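Dihydrolipoyl dehydrogenase (Elizabethkingia anophelis NUHP1, PDB 6UZI) probably catalyses the NAD(+)-dependent oxidation of protein-bound dihydrolipoamide to lipoamide, using FAD and a redox-active disulfide. Local coordinates at residues H453-Y456 against T457-I460; R390-G393 against R394-A397; A424-A427 against D428-A431; F439-S442 against A443-A447. One frame throughout, in Å; residues are numbered along the deposited sequence.

Interaction 1 of 4, residues H453-Y456 against T457-I460; sequences HPTY and TEAI. With ZN (zinc ion), chain F; FAD (flavin-adenine dinucleotide), chain M.
His453 ND1 and Glu458 OE2 each bind the zinc ion at 2.2 Å, and Glu333 of the second subunit supplies a further ligand. The imidazole and carboxylate planes are almost perpendicular, 87° apart, and Glu458 OE2 comes to the ring edge in plane. One face of the same ring has Pro454 CB above it, near the rim. CG of Glu458 is anti to its carbonyl carbon (chi1 -61°) and the chain is extended beyond it, which carries the carboxylate back to His453.

Thr455 to Glu458 is a type I beta turn, with a weak hydrogen bond from Glu458 N to Thr455 O at 3.4 Å. Thr455 N gives a second weak bond to Glu458 OE1. Ala459 N donates to Tyr456 O at 3.1 Å, from above the carbonyl plane. Thr455 OG1 bonds to Ala452 O, and Thr457 OG1 lies 2.8 Å from Thr455 OG1.

The flavin contact is a backbone one: FAD N3 donates to His453 O at 3.0 Å. The same FAD is also hydrogen-bonded to Ala329 and Thr49 of the second subunit. The pair is consistent with the His-Glu dyad of this disulfide oxidoreductase family, here bridged by zinc; His453 is the predicted proton acceptor.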
loop_
_atom_site.group_PDB
_atom_site.type_symbol
_atom_site.label_atom_id
_atom_site.label_comp_id
_atom_site.label_asym_id
_atom_site.label_seq_id
_atom_site.Cartn_x
_atom_site.Cartn_y
_atom_site.Cartn_z
ATOM N N HIS A 453 6.137 5.337 10.116
ATOM C CA HIS A 453 7.449 4.719 10.056
ATOM C C HIS A 453 7.403 3.368 10.754
ATOM O O HIS A 453 6.929 3.286 11.896
ATOM C CB HIS A 453 8.499 5.616 10.722
ATOM C CG HIS A 453 9.881 5.040 10.728
ATOM N ND1 HIS A 453 10.852 5.423 9.829
ATOM C CD2 HIS A 453 10.461 4.122 11.540
ATOM C CE1 HIS A 453 11.967 4.759 10.079
ATOM N NE2 HIS A 453 11.756 3.964 11.113
ATOM N N PRO A 454 7.904 2.291 10.126
ATOM C CA PRO A 454 8.447 2.242 8.764
ATOM C C PRO A 454 7.422 1.825 7.705
ATOM O O PRO A 454 6.775 0.794 7.862
ATOM C CB PRO A 454 9.546 1.194 8.885
ATOM C CG PRO A 454 9.014 0.239 9.915
ATOM C CD PRO A 454 8.186 1.050 10.872
ATOM N N THR A 455 7.272 2.619 6.644
ATOM C CA THR A 455 6.384 2.289 5.538
ATOM C C THR A 455 7.061 2.648 4.229
ATOM O O THR A 455 8.047 3.385 4.198
ATOM C CB THR A 455 5.046 3.025 5.624
ATOM O OG1 THR A 455 5.291 4.435 5.642
ATOM C CG2 THR A 455 4.274 2.608 6.865
ATOM N N TYR A 456 6.513 2.130 3.130
ATOM C CA TYR A 456 7.049 2.486 1.822
ATOM C C TYR A 456 6.707 3.923 1.456
ATOM O O TYR A 456 7.435 4.550 0.677
ATOM C CB TYR A 456 6.528 1.519 0.764
ATOM C CG TYR A 456 6.948 0.096 1.020
ATOM C CD1 TYR A 456 6.013 -0.870 1.387
ATOM C CD2 TYR A 456 8.287 -0.275 0.944
ATOM C CE1 TYR A 456 6.396 -2.171 1.643
ATOM C CE2 TYR A 456 8.680 -1.580 1.196
ATOM C CZ TYR A 456 7.730 -2.523 1.545
ATOM O OH TYR A 456 8.117 -3.816 1.800
ATOM N N THR A 457 5.620 4.467 2.019
ATOM C CA THR A 457 5.218 5.835 1.707
ATOM C C THR A 457 6.206 6.871 2.228
ATOM O O THR A 457 6.181 8.015 1.759
ATOM C CB THR A 457 3.825 6.130 2.276
ATOM O OG1 THR A 457 3.810 5.878 3.686
ATOM C CG2 THR A 457 2.773 5.257 1.597
ATOM N N GLU A 458 7.097 6.498 3.155
ATOM C CA GLU A 458 8.115 7.445 3.600
ATOM C C GLU A 458 8.998 7.878 2.444
ATOM O O GLU A 458 9.572 8.972 2.477
ATOM C CB GLU A 458 8.973 6.843 4.717
ATOM C CG GLU A 458 8.217 6.474 5.971
ATOM C CD GLU A 458 9.128 6.220 7.150
ATOM O OE1 GLU A 458 9.584 5.069 7.312
ATOM O OE2 GLU A 458 9.389 7.172 7.917
ATOM N N ALA A 459 9.109 7.039 1.409
ATOM C CA ALA A 459 9.856 7.438 0.224
ATOM C C ALA A 459 9.192 8.610 -0.474
ATOM O O ALA A 459 9.883 9.468 -1.038
ATOM C CB ALA A 459 9.989 6.259 -0.739
ATOM N N ILE A 460 7.864 8.699 -0.407
ATOM C CA ILE A 460 7.186 9.868 -0.955
ATOM C C ILE A 460 7.564 11.110 -0.161
ATOM O O ILE A 460 7.931 12.146 -0.732
ATOM C CB ILE A 460 5.666 9.652 -0.971
ATOM C CG1 ILE A 460 5.321 8.358 -1.695
ATOM C CG2 ILE A 460 4.989 10.811 -1.660
ATOM C CD1 ILE A 460 3.870 7.981 -1.557
HETATM ZN ZN ZN F . 11.325 7.402 8.881
HETATM P PA FAD M . 14.700 5.726 21.292
HETATM O O1A FAD M . 14.718 5.156 19.926
HETATM O O2A FAD M . 13.771 4.946 22.227
HETATM O O5B FAD M . 16.178 5.588 21.915
HETATM C C5B FAD M . 17.039 6.738 21.983
HETATM C C4B FAD M . 18.415 6.252 22.367
HETATM O O4B FAD M . 18.929 7.071 23.430
HETATM C C3B FAD M . 18.508 4.797 22.865
HETATM O O3B FAD M . 19.212 3.971 21.946
HETATM C C2B FAD M . 19.251 4.900 24.211
HETATM O O2B FAD M . 20.286 3.929 24.333
HETATM C C1B FAD M . 19.861 6.297 24.144
HETATM N N9A FAD M . 20.091 6.935 25.437
HETATM C C8A FAD M . 19.186 7.105 26.448
HETATM N N7A FAD M . 19.636 7.817 27.456
HETATM C C5A FAD M . 20.928 8.135 27.077
HETATM C C6A FAD M . 21.941 8.898 27.698
HETATM N N6A FAD M . 21.801 9.494 28.886
HETATM N N1A FAD M . 23.114 9.036 27.044
HETATM C C2A FAD M . 23.259 8.450 25.852
HETATM N N3A FAD M . 22.381 7.711 25.168
HETATM C C4A FAD M . 21.232 7.594 25.838
HETATM N N1 FAD M . 7.127 2.652 16.610
HETATM C C2 FAD M . 6.634 2.917 15.374
HETATM O O2 FAD M . 6.403 4.074 15.015
HETATM N N3 FAD M . 6.407 1.875 14.485
HETATM C C4 FAD M . 6.641 0.534 14.729
HETATM O O4 FAD M . 6.410 -0.303 13.861
HETATM C C4X FAD M . 7.171 0.267 16.057
HETATM N N5 FAD M . 7.449 -0.966 16.375
HETATM C C5X FAD M . 8.004 -1.201 17.626
HETATM C C6 FAD M . 8.343 -2.507 17.980
HETATM C C7 FAD M . 8.946 -2.787 19.201
HETATM C C7M FAD M . 9.284 -4.210 19.551
HETATM C C8 FAD M . 9.222 -1.738 20.094
HETATM C C8M FAD M . 9.938 -1.997 21.394
HETATM C C9 FAD M . 8.867 -0.438 19.754
HETATM C C9A FAD M . 8.263 -0.162 18.531
HETATM N N10 FAD M . 7.927 1.145 18.149
HETATM C C10 FAD M . 7.383 1.394 16.920
HETATM C "C1'" FAD M . 8.324 2.273 18.997
HETATM C "C2'" FAD M . 9.592 2.957 18.508
HETATM O "O2'" FAD M . 10.731 2.129 18.742
HETATM C "C3'" FAD M . 9.764 4.299 19.219
HETATM O "O3'" FAD M . 8.532 5.009 19.158
HETATM C "C4'" FAD M . 10.877 5.147 18.605
HETATM O "O4'" FAD M . 12.084 4.384 18.659
HETATM C "C5'" FAD M . 11.084 6.464 19.319
HETATM O "O5'" FAD M . 12.503 6.563 19.535
HETATM P P FAD M . 13.154 7.894 20.160
HETATM O O1P FAD M . 14.011 8.725 19.286
HETATM O O2P FAD M . 12.086 8.705 20.851
HETATM O O3P FAD M . 14.025 7.169 21.279
#

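Interaction 2 of 4, residues R390-G393 against R394-A397; sequences RALG and RSRA
Arg394 follows Gly393 directly but carries its guanidinium away from the 390-393 segment. Its side chain bends at chi2 (65°), and NH1 forms a salt bridge with Asp63 of the second subunit. Tyr456 packs on this arginine too.

Ser395 sits beside Leu392. Ser395 OG lies against the CB of Leu392, 3.5 Å away. The hydroxyl has its hydrogen bond elsewhere, with Met389 O. The Leu392 side chain packs on Glu458 and Ala459 of helix 458-469.

Arg396 N donates to Leu392 O at 3.1 Å, a fairly straight bond of 161°. Leu392 is the N-cap residue, and this bond belongs to the first turn of helix 393-398. The Arg396 side chain runs extended from CG to NE, back along the incoming segment. Arg390 O stands over the centre of one face of its guanidinium, 3.9 Å above the plane. Arg396 NH2 also comes within 3.1 Å of Ala391 O, obliquely.

Ala397 N donates to Gly393 O at 3.1 Å, with a more bent angle of 145° at the hydrogen. Ala397 CB rests 3.7 Å from the same Gly393 O. Ala397 O accepts from Arg95 NH1 of the second subunit.

Leu392, at the N-cap, offers no side-chain acceptor; its carbonyl takes Arg396 N in the ordinary helical way. The Arg396 guanidinium lies close to two more carbonyl oxygens, those of Arg390 and Ala391. Their nearness is probably favourable for the cation.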
loop_
_atom_site.group_PDB
_atom_site.type_symbol
_atom_site.label_atom_id
_atom_site.label_comp_id
_atom_site.label_asym_id
_atom_site.label_seq_id
_atom_site.Cartn_x
_atom_site.Cartn_y
_atom_site.Cartn_z
ATOM N N ARG A 390 15.492 1.434 -1.988
ATOM C CA ARG A 390 16.430 0.606 -1.237
ATOM C C ARG A 390 16.886 1.268 0.055
ATOM O O ARG A 390 17.410 0.579 0.937
ATOM C CB ARG A 390 17.624 0.249 -2.128
ATOM C CG ARG A 390 18.364 1.460 -2.690
ATOM C CD ARG A 390 19.421 1.055 -3.711
ATOM N NE ARG A 390 19.590 2.071 -4.755
ATOM C CZ ARG A 390 20.496 3.047 -4.730
ATOM N NH1 ARG A 390 21.343 3.156 -3.713
ATOM N NH2 ARG A 390 20.559 3.916 -5.733
ATOM N N ALA A 391 16.704 2.582 0.192
ATOM C CA ALA A 391 17.138 3.276 1.397
ATOM C C ALA A 391 16.117 3.218 2.525
ATOM O O ALA A 391 16.446 3.623 3.646
ATOM C CB ALA A 391 17.458 4.738 1.081
ATOM N N LEU A 392 14.911 2.709 2.260
ATOM C CA LEU A 392 13.869 2.597 3.276
ATOM C C LEU A 392 14.130 1.407 4.185
ATOM O O LEU A 392 14.452 0.311 3.721
ATOM C CB LEU A 392 12.497 2.431 2.626
ATOM C CG LEU A 392 11.924 3.595 1.825
ATOM C CD1 LEU A 392 10.579 3.210 1.218
ATOM C CD2 LEU A 392 11.777 4.812 2.715
ATOM N N GLY A 393 13.978 1.629 5.494
ATOM C CA GLY A 393 14.085 0.531 6.438
ATOM C C GLY A 393 13.045 -0.541 6.199
ATOM O O GLY A 393 13.310 -1.728 6.406
ATOM N N ARG A 394 11.848 -0.139 5.768
ATOM C CA ARG A 394 10.812 -1.111 5.439
ATOM C C ARG A 394 11.250 -2.028 4.299
ATOM O O ARG A 394 11.025 -3.244 4.353
ATOM C CB ARG A 394 9.513 -0.387 5.083
ATOM C CG ARG A 394 8.312 -1.302 4.969
ATOM C CD ARG A 394 7.997 -1.928 6.314
ATOM N NE ARG A 394 6.991 -2.982 6.229
ATOM C CZ ARG A 394 7.274 -4.277 6.136
ATOM N NH1 ARG A 394 8.537 -4.681 6.110
ATOM N NH2 ARG A 394 6.298 -5.170 6.071
ATOM N N SER A 395 11.896 -1.469 3.267
ATOM C CA SER A 395 12.338 -2.287 2.138
ATOM C C SER A 395 13.446 -3.247 2.540
ATOM O O SER A 395 13.486 -4.389 2.067
ATOM C CB SER A 395 12.811 -1.403 0.990
ATOM O OG SER A 395 11.868 -0.393 0.703
ATOM N N ARG A 396 14.367 -2.803 3.398
ATOM C CA ARG A 396 15.414 -3.703 3.865
ATOM C C ARG A 396 14.822 -4.885 4.622
ATOM O O ARG A 396 15.326 -6.009 4.528
ATOM C CB ARG A 396 16.407 -2.954 4.751
ATOM C CG ARG A 396 17.441 -2.130 4.009
ATOM C CD ARG A 396 18.282 -1.326 4.994
ATOM N NE ARG A 396 19.288 -0.496 4.337
ATOM C CZ ARG A 396 19.269 0.833 4.335
ATOM N NH1 ARG A 396 20.226 1.509 3.709
ATOM N NH2 ARG A 396 18.299 1.488 4.968
ATOM N N ALA A 397 13.749 -4.653 5.380
ATOM C CA ALA A 397 13.179 -5.725 6.185
ATOM C C ALA A 397 12.446 -6.746 5.328
ATOM O O ALA A 397 12.446 -7.938 5.657
ATOM C CB ALA A 397 12.247 -5.151 7.248
#

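Interaction 3 of 4, residues A424-A427 against D428-A431; sequences ARAA and DMIA
The peptide carbonyl of Arg425 is the flat group that takes two donors. Met429 N meets Arg425 O in the carbonyl plane at 2.9 Å. Asp428 N reaches the same Arg425 O at 3.1 Å from above that plane, 54° out of it. Arg425 is the N-cap residue, and these two bonds start helix 426-438. Next along, Ile430 N donates to Ala426 O at 3.1 Å, tilted from the carbonyl plane.

Met429 folds back over the helix start. It bends at chi3 (-62°), which brings Met429 CE 3.3 Å from Ala424 O and 4.2 Å from Ala426 CB. Ile430 places CG2 alongside the backbone, 3.4 Å from Ala427 O.

The charged ends of Arg425 and Asp428 do not meet each other within this chain. Each instead forms a salt bridge across the dimer interface, Arg425 with Asp428 and Glu364 of the second subunit and Asp428 with Arg425 of the second subunit.

Within the chain, Ala426, Met429 and Ile430 all touch Met421 of strand 416-423, and Ile430 also packs on strand 364-369. Tyr456, in the loop before helix 458-469, packs against Ala424, Arg425 and Met429.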
loop_
_atom_site.group_PDB
_atom_site.type_symbol
_atom_site.label_atom_id
_atom_site.label_comp_id
_atom_site.label_asym_id
_atom_site.label_seq_id
_atom_site.Cartn_x
_atom_site.Cartn_y
_atom_site.Cartn_z
ATOM N N ALA A 424 7.715 -1.301 -4.127
ATOM C CA ALA A 424 6.741 -2.151 -3.454
ATOM C C ALA A 424 5.481 -1.359 -3.138
ATOM O O ALA A 424 5.548 -0.215 -2.684
ATOM C CB ALA A 424 7.331 -2.726 -2.166
ATOM N N ARG A 425 4.328 -1.977 -3.399
ATOM C CA ARG A 425 3.008 -1.435 -3.076
ATOM C C ARG A 425 2.719 -0.105 -3.775
ATOM O O ARG A 425 1.880 0.675 -3.308
ATOM C CB ARG A 425 2.829 -1.270 -1.562
ATOM C CG ARG A 425 3.040 -2.524 -0.767
ATOM C CD ARG A 425 2.778 -2.276 0.709
ATOM N NE ARG A 425 2.824 -3.519 1.470
ATOM C CZ ARG A 425 2.367 -3.650 2.708
ATOM N NH1 ARG A 425 1.806 -2.614 3.319
ATOM N NH2 ARG A 425 2.438 -4.829 3.321
ATOM N N ALA A 426 3.389 0.180 -4.893
ATOM C CA ALA A 426 3.146 1.444 -5.582
ATOM C C ALA A 426 1.710 1.555 -6.067
ATOM O O ALA A 426 1.184 2.666 -6.196
ATOM C CB ALA A 426 4.114 1.610 -6.752
ATOM N N ALA A 427 1.068 0.421 -6.362
ATOM C CA ALA A 427 -0.306 0.468 -6.844
ATOM C C ALA A 427 -1.236 1.125 -5.830
ATOM O O ALA A 427 -2.252 1.709 -6.211
ATOM C CB ALA A 427 -0.792 -0.940 -7.192
ATOM N N ASP A 428 -0.905 1.057 -4.543
ATOM C CA ASP A 428 -1.706 1.713 -3.523
ATOM C C ASP A 428 -1.056 2.964 -2.952
ATOM O O ASP A 428 -1.771 3.842 -2.467
ATOM C CB ASP A 428 -2.026 0.733 -2.386
ATOM C CG ASP A 428 -2.855 -0.446 -2.859
ATOM O OD1 ASP A 428 -2.291 -1.543 -3.056
ATOM O OD2 ASP A 428 -4.075 -0.277 -3.049
ATOM N N MET A 429 0.267 3.090 -3.028
ATOM C CA MET A 429 0.898 4.327 -2.589
ATOM C C MET A 429 0.476 5.496 -3.468
ATOM O O MET A 429 0.439 6.644 -3.007
ATOM C CB MET A 429 2.415 4.186 -2.612
ATOM C CG MET A 429 2.981 3.304 -1.538
ATOM S SD MET A 429 4.746 3.590 -1.381
ATOM C CE MET A 429 5.346 3.098 -2.993
ATOM N N ILE A 430 0.156 5.221 -4.733
ATOM C CA ILE A 430 -0.157 6.276 -5.684
ATOM C C ILE A 430 -1.369 7.083 -5.243
ATOM O O ILE A 430 -1.507 8.250 -5.627
ATOM C CB ILE A 430 -0.353 5.660 -7.087
ATOM C CG1 ILE A 430 -0.303 6.742 -8.158
ATOM C CG2 ILE A 430 -1.667 4.895 -7.173
ATOM C CD1 ILE A 430 1.002 7.467 -8.194
ATOM N N ALA A 431 -2.241 6.495 -4.420
ATOM C CA ALA A 431 -3.439 7.204 -3.983
ATOM C C ALA A 431 -3.087 8.456 -3.184
ATOM O O ALA A 431 -3.778 9.478 -3.285
ATOM C CB ALA A 431 -4.347 6.270 -3.182
#

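Interaction 4 of 4, residues F439-S442 against A443-A447; sequences FRAS and AEDIA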
loop_
_atom_site.group_PDB
_atom_site.type_symbol
_atom_site.label_atom_id
_atom_site.label_comp_id
_atom_site.label_asym_id
_atom_site.label_seq_id
_atom_site.Cartn_x
_atom_site.Cartn_y
_atom_site.Cartn_z
ATOM N N PHE A 439 -5.755 18.414 -4.157
ATOM C CA PHE A 439 -5.769 19.618 -3.342
ATOM C C PHE A 439 -4.619 20.558 -3.682
ATOM O O PHE A 439 -4.321 21.471 -2.902
ATOM C CB PHE A 439 -5.772 19.235 -1.863
ATOM C CG PHE A 439 -7.093 18.695 -1.405
ATOM C CD1 PHE A 439 -8.143 19.553 -1.111
ATOM C CD2 PHE A 439 -7.315 17.329 -1.347
ATOM C CE1 PHE A 439 -9.373 19.066 -0.713
ATOM C CE2 PHE A 439 -8.545 16.831 -0.953
ATOM C CZ PHE A 439 -9.576 17.702 -0.635
ATOM N N ARG A 440 -4.002 20.366 -4.852
ATOM C CA ARG A 440 -2.967 21.250 -5.389
ATOM C C ARG A 440 -1.829 21.442 -4.392
ATOM O O ARG A 440 -1.294 22.540 -4.222
ATOM C CB ARG A 440 -3.564 22.589 -5.830
ATOM C CG ARG A 440 -4.554 22.443 -6.984
ATOM C CD ARG A 440 -4.851 23.767 -7.663
ATOM N NE ARG A 440 -3.731 24.238 -8.473
ATOM C CZ ARG A 440 -3.502 25.519 -8.739
ATOM N NH1 ARG A 440 -4.312 26.448 -8.252
ATOM N NH2 ARG A 440 -2.461 25.871 -9.479
ATOM N N ALA A 441 -1.432 20.343 -3.763
ATOM C CA ALA A 441 -0.428 20.383 -2.714
ATOM C C ALA A 441 0.949 20.680 -3.288
ATOM O O ALA A 441 1.282 20.298 -4.413
ATOM C CB ALA A 441 -0.392 19.050 -1.962
ATOM N N SER A 442 1.757 21.358 -2.489
ATOM C CA SER A 442 3.139 21.613 -2.846
ATOM C C SER A 442 4.028 20.490 -2.322
ATOM O O SER A 442 3.627 19.692 -1.470
ATOM C CB SER A 442 3.593 22.958 -2.281
ATOM O OG SER A 442 3.716 22.876 -0.875
ATOM N N ALA A 443 5.252 20.429 -2.857
ATOM C CA ALA A 443 6.223 19.472 -2.338
ATOM C C ALA A 443 6.478 19.714 -0.855
ATOM O O ALA A 443 6.613 18.767 -0.073
ATOM C CB ALA A 443 7.527 19.562 -3.130
ATOM N N GLU A 444 6.519 20.982 -0.449
ATOM C CA GLU A 444 6.686 21.304 0.959
ATOM C C GLU A 444 5.514 20.784 1.785
ATOM O O GLU A 444 5.703 20.311 2.913
ATOM C CB GLU A 444 6.834 22.815 1.119
ATOM C CG GLU A 444 7.033 23.278 2.543
ATOM C CD GLU A 444 7.256 24.759 2.605
ATOM O OE1 GLU A 444 7.182 25.402 1.534
ATOM O OE2 GLU A 444 7.503 25.281 3.709
ATOM N N ASP A 445 4.293 20.879 1.249
ATOM C CA ASP A 445 3.127 20.380 1.974
ATOM C C ASP A 445 3.299 18.913 2.333
ATOM O O ASP A 445 3.156 18.522 3.498
ATOM C CB ASP A 445 1.858 20.568 1.143
ATOM C CG ASP A 445 1.390 22.008 1.097
ATOM O OD1 ASP A 445 1.804 22.808 1.968
ATOM O OD2 ASP A 445 0.594 22.334 0.191
ATOM N N ILE A 446 3.620 18.087 1.337
ATOM C CA ILE A 446 3.783 16.656 1.566
ATOM C C ILE A 446 4.992 16.386 2.449
ATOM O O ILE A 446 4.978 15.471 3.281
ATOM C CB ILE A 446 3.880 15.928 0.212
ATOM C CG1 ILE A 446 2.591 16.154 -0.575
ATOM C CG2 ILE A 446 4.150 14.437 0.397
ATOM C CD1 ILE A 446 1.340 15.769 0.194
ATOM N N ALA A 447 6.047 17.186 2.299
ATOM C CA ALA A 447 7.260 16.973 3.075
ATOM C C ALA A 447 7.047 17.165 4.573
ATOM O O ALA A 447 7.773 16.565 5.372
ATOM C CB ALA A 447 8.347 17.928 2.589
#
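Ser442 OG accepts a hydrogen bond from Asp445 N at 3.0 Å. The return bond runs from Ser442 N to Asp445 OD2, at 3.1 Å. It is nearly straight, 177° at the hydrogen, but the donor stands above the carboxylate plane, 47° out of it. These two reciprocal bonds make Ser442 and Asp445 a capping box, with Ser442 as the N-cap of helix 443-447. The chi1 of Ser442 (71°) sets OG between its backbone N and carbonyl carbon, facing the first turn of the helix. Asp445 has CG beside its own backbone N, and this carries the carboxylate back toward Ser442.

The backbone adds a helical bond of its own. Ile446 N donates to Ser442 O at 3.2 Å. Just before the box, Arg440 has positive phi and is the C-prime residue of a Schellman motif. That motif ends helix 426-438, and Ala441 N bonds back to Ala436 O. One helix therefore stops and the next begins within a few residues.

Ala441 packs against the box. Ala441 CA is 3.6 Å from Asp445 OD2, and Ala441 CB is 4.3 Å from Ile446 CD1. Ile446 also packs on Glu432 and Ala436 of helix 426-438 and on Ala464 of helix 458-469. The backbone N of Glu444 donates to Asp414 OD2, and Arg440 NH2 makes a salt bridge with Glu415. Phe439 of the second subunit packs on Ala441 and Asp445, at the dimer interface.

How the interactions relate
All four contacts lie in the dimerisation domain and touch the second subunit. Interaction 1 supplies two of the zinc ligands, His453 and Glu458, reaches FAD through His453 O, and meets the other three. Interaction 2 is centred about 9 Å from it, and Leu392 CD1 packs 3.7 Å from Ala459 CB. Interaction 3 is centred about 11 Å away, where Met429 SD lies 3.6 Å from Thr457 N. Asp428 of one subunit also accepts from Thr457 N of the other, which ties interaction 3 to the turn Thr455 to Glu458. Interaction 4 touches interaction 1 lightly, Ile446 CG2 to Ile460 CG2 at 4.3 Å. Its Ile446 side chain is about 13 Å from the zinc ion. Interactions 2, 3 and 4 do not touch one another.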